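Local atomic coordinates of regulatory protein cox (Enterobacteria phage P2, PDB entry 4LHF), a protein that binds DNA, probably through its helix-turn-helix motif, and represses the phage Pc promoter, which controls the immunity repressor gene C and the integrase gene int. Residues A[9-14]-A[54-60]. Residues are numbered along the deposited sequence; the frame is centred on the assembly and turned at random.
Sequences TDAIPY and EYWVYLP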
loop_
_atom_site.group_PDB
_atom_site.type_symbol
_atom_site.label_atom_id
_atom_site.label_comp_id
_atom_site.label_asym_id
_atom_site.label_seq_id
_atom_site.Cartn_x
_atom_site.Cartn_y
_atom_site.Cartn_z
ATOM N N THR A 9 -4.226 -14.175 2.354
ATOM C CA THR A 9 -4.708 -13.126 3.243
ATOM C C THR A 9 -4.686 -11.766 2.549
ATOM O O THR A 9 -3.685 -11.374 1.950
ATOM C CB THR A 9 -3.913 -13.080 4.567
ATOM O OG1 THR A 9 -4.344 -11.955 5.344
ATOM C CG2 THR A 9 -2.419 -12.974 4.302
ATOM N N ASP A 10 -5.806 -11.056 2.627
ATOM C CA ASP A 10 -5.945 -9.770 1.954
ATOM C C ASP A 10 -5.435 -8.616 2.806
ATOM O O ASP A 10 -5.480 -7.460 2.388
ATOM C CB ASP A 10 -7.402 -9.524 1.558
ATOM C CG ASP A 10 -7.866 -10.448 0.451
ATOM O OD1 ASP A 10 -7.002 -10.995 -0.267
ATOM O OD2 ASP A 10 -9.092 -10.623 0.294
ATOM N N ALA A 11 -4.952 -8.932 4.002
ATOM C CA ALA A 11 -4.432 -7.905 4.894
ATOM C C ALA A 11 -3.229 -8.386 5.691
ATOM O O ALA A 11 -3.201 -9.523 6.164
ATOM C CB ALA A 11 -5.519 -7.407 5.829
ATOM N N ILE A 12 -2.231 -7.520 5.833
ATOM C CA ILE A 12 -1.072 -7.851 6.660
ATOM C C ILE A 12 -0.715 -6.697 7.584
ATOM O O ILE A 12 -0.860 -5.540 7.207
ATOM C CB ILE A 12 0.172 -8.228 5.819
ATOM C CG1 ILE A 12 0.541 -7.102 4.851
ATOM C CG2 ILE A 12 -0.060 -9.531 5.073
ATOM C CD1 ILE A 12 1.821 -7.358 4.084
ATOM N N PRO A 13 -0.257 -7.011 8.806
ATOM C CA PRO A 13 0.148 -5.971 9.756
ATOM C C PRO A 13 1.165 -5.040 9.115
ATOM O O PRO A 13 1.999 -5.498 8.337
ATOM C CB PRO A 13 0.791 -6.770 10.888
ATOM C CG PRO A 13 0.112 -8.091 10.836
ATOM C CD PRO A 13 -0.108 -8.361 9.375
ATOM N N TYR A 14 1.086 -3.752 9.435
ATOM C CA TYR A 14 1.867 -2.736 8.734
ATOM C C TYR A 14 3.379 -2.922 8.871
ATOM O O TYR A 14 4.151 -2.369 8.087
ATOM C CB TYR A 14 1.453 -1.330 9.180
ATOM C CG TYR A 14 1.997 -0.911 10.525
ATOM C CD1 TYR A 14 3.060 -0.023 10.615
ATOM C CD2 TYR A 14 1.445 -1.393 11.706
ATOM C CE1 TYR A 14 3.560 0.371 11.835
ATOM C CE2 TYR A 14 1.942 -1.005 12.936
ATOM C CZ TYR A 14 3.001 -0.122 12.993
ATOM O OH TYR A 14 3.503 0.273 14.211
ATOM N N GLU A 54 -3.924 -2.276 16.257
ATOM C CA GLU A 54 -3.154 -2.852 15.161
ATOM C C GLU A 54 -3.564 -2.271 13.817
ATOM O O GLU A 54 -4.728 -2.337 13.434
ATOM C CB GLU A 54 -3.304 -4.373 15.128
ATOM C CG GLU A 54 -2.456 -5.112 16.145
ATOM C CD GLU A 54 -1.708 -6.281 15.530
ATOM O OE1 GLU A 54 -0.786 -6.038 14.722
ATOM O OE2 GLU A 54 -2.043 -7.441 15.851
ATOM N N TYR A 55 -2.602 -1.702 13.101
ATOM C CA TYR A 55 -2.857 -1.202 11.758
ATOM C C TYR A 55 -2.506 -2.258 10.719
ATOM O O TYR A 55 -1.346 -2.648 10.583
ATOM C CB TYR A 55 -2.067 0.081 11.501
ATOM C CG TYR A 55 -2.800 1.344 11.897
ATOM C CD1 TYR A 55 -4.168 1.467 11.698
ATOM C CD2 TYR A 55 -2.124 2.410 12.474
ATOM C CE1 TYR A 55 -4.843 2.618 12.056
ATOM C CE2 TYR A 55 -2.791 3.565 12.837
ATOM C CZ TYR A 55 -4.149 3.664 12.626
ATOM O OH TYR A 55 -4.820 4.811 12.984
ATOM N N TRP A 56 -3.519 -2.726 9.996
ATOM C CA TRP A 56 -3.316 -3.719 8.950
ATOM C C TRP A 56 -3.507 -3.085 7.581
ATOM O O TRP A 56 -4.491 -2.397 7.342
ATOM C CB TRP A 56 -4.308 -4.873 9.105
ATOM C CG TRP A 56 -4.111 -5.707 10.332
ATOM C CD1 TRP A 56 -4.170 -5.289 11.630
ATOM C CD2 TRP A 56 -3.851 -7.117 10.378
ATOM N NE1 TRP A 56 -3.950 -6.347 12.479
ATOM C CE2 TRP A 56 -3.754 -7.480 11.736
ATOM C CE3 TRP A 56 -3.688 -8.104 9.401
ATOM C CZ2 TRP A 56 -3.499 -8.788 12.142
ATOM C CZ3 TRP A 56 -3.436 -9.403 9.807
ATOM C CH2 TRP A 56 -3.343 -9.732 11.165
ATOM N N VAL A 57 -2.563 -3.316 6.679
ATOM C CA VAL A 57 -2.713 -2.865 5.306
ATOM C C VAL A 57 -3.561 -3.852 4.512
ATOM O O VAL A 57 -3.284 -5.060 4.499
ATOM C CB VAL A 57 -1.353 -2.680 4.619
ATOM C CG1 VAL A 57 -1.546 -2.305 3.161
ATOM C CG2 VAL A 57 -0.541 -1.622 5.345
ATOM N N TYR A 58 -4.603 -3.321 3.874
ATOM C CA TYR A 58 -5.504 -4.100 3.035
ATOM C C TYR A 58 -4.975 -4.101 1.608
ATOM O O TYR A 58 -4.984 -3.075 0.931
ATOM C CB TYR A 58 -6.909 -3.500 3.085
ATOM C CG TYR A 58 -7.979 -4.367 2.464
ATOM C CD1 TYR A 58 -8.305 -5.599 3.012
ATOM C CD2 TYR A 58 -8.678 -3.943 1.342
ATOM C CE1 TYR A 58 -9.288 -6.392 2.452
ATOM C CE2 TYR A 58 -9.664 -4.728 0.776
ATOM C CZ TYR A 58 -9.965 -5.952 1.333
ATOM O OH TYR A 58 -10.945 -6.739 0.773
ATOM N N LEU A 59 -4.518 -5.265 1.161
ATOM C CA LEU A 59 -3.772 -5.392 -0.094
ATOM C C LEU A 59 -4.545 -5.239 -1.418
ATOM O O LEU A 59 -3.998 -4.694 -2.377
ATOM C CB LEU A 59 -2.964 -6.693 -0.090
ATOM C CG LEU A 59 -1.974 -6.788 1.073
ATOM C CD1 LEU A 59 -1.369 -8.178 1.178
ATOM C CD2 LEU A 59 -0.888 -5.743 0.904
ATOM N N PRO A 60 -5.794 -5.740 -1.494
ATOM C CA PRO A 60 -6.536 -5.532 -2.745
ATOM C C PRO A 60 -6.700 -4.059 -3.108
ATOM O O PRO A 60 -6.505 -3.687 -4.265
ATOM C CB PRO A 60 -7.902 -6.148 -2.441
ATOM C CG PRO A 60 -7.609 -7.209 -1.454
ATOM C CD PRO A 60 -6.503 -6.671 -0.595
#
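Pro13 lies flat over one face of the Trp56 indole, its CG 3.7 Å from the centroid of the six-membered ring and only 6° off the normal, a CH-pi contact. CD sits over the same ring, 3.5 Å from Trp56 CZ3, while the edge of the indole meets the carbonyl of Ala11. With CG anti to its own carbonyl carbon (chi1 -67°), Trp56 turns a face of its indole to the proline.

The strands run antiparallel, with Ile12 and Val57 as the hydrogen-bonded pair between the non-hydrogen-bonded pairs Ala11-Tyr58 and Pro13-Trp56. Ile12 N bonds Val57 O at 3.0 Å and Val57 N bonds Ile12 O at 2.9 Å. Beyond them, Tyr14 N donates to Tyr55 O (2.9 Å), and this oxygen also meets the edge of the Tyr14 ring. At the other end Leu59 N donates a hydrogen bond to Asp10 O (2.7 Å), tying the start of helix 59-72 to the loop before strand 11-13. Asp10 crosses Pro60 at about a right angle, its CB 3.7 Å from Pro60 CD.

Strand 54-58 is the middle strand of the small sheet, with 39-42 along its other edge. Ile12 and Val57 pack on Phe17 of helix 14-21, and Tyr14 leans on Val28 and Ile32 of helix 25-34, joining the sheet to what is probably the helix-turn-helix.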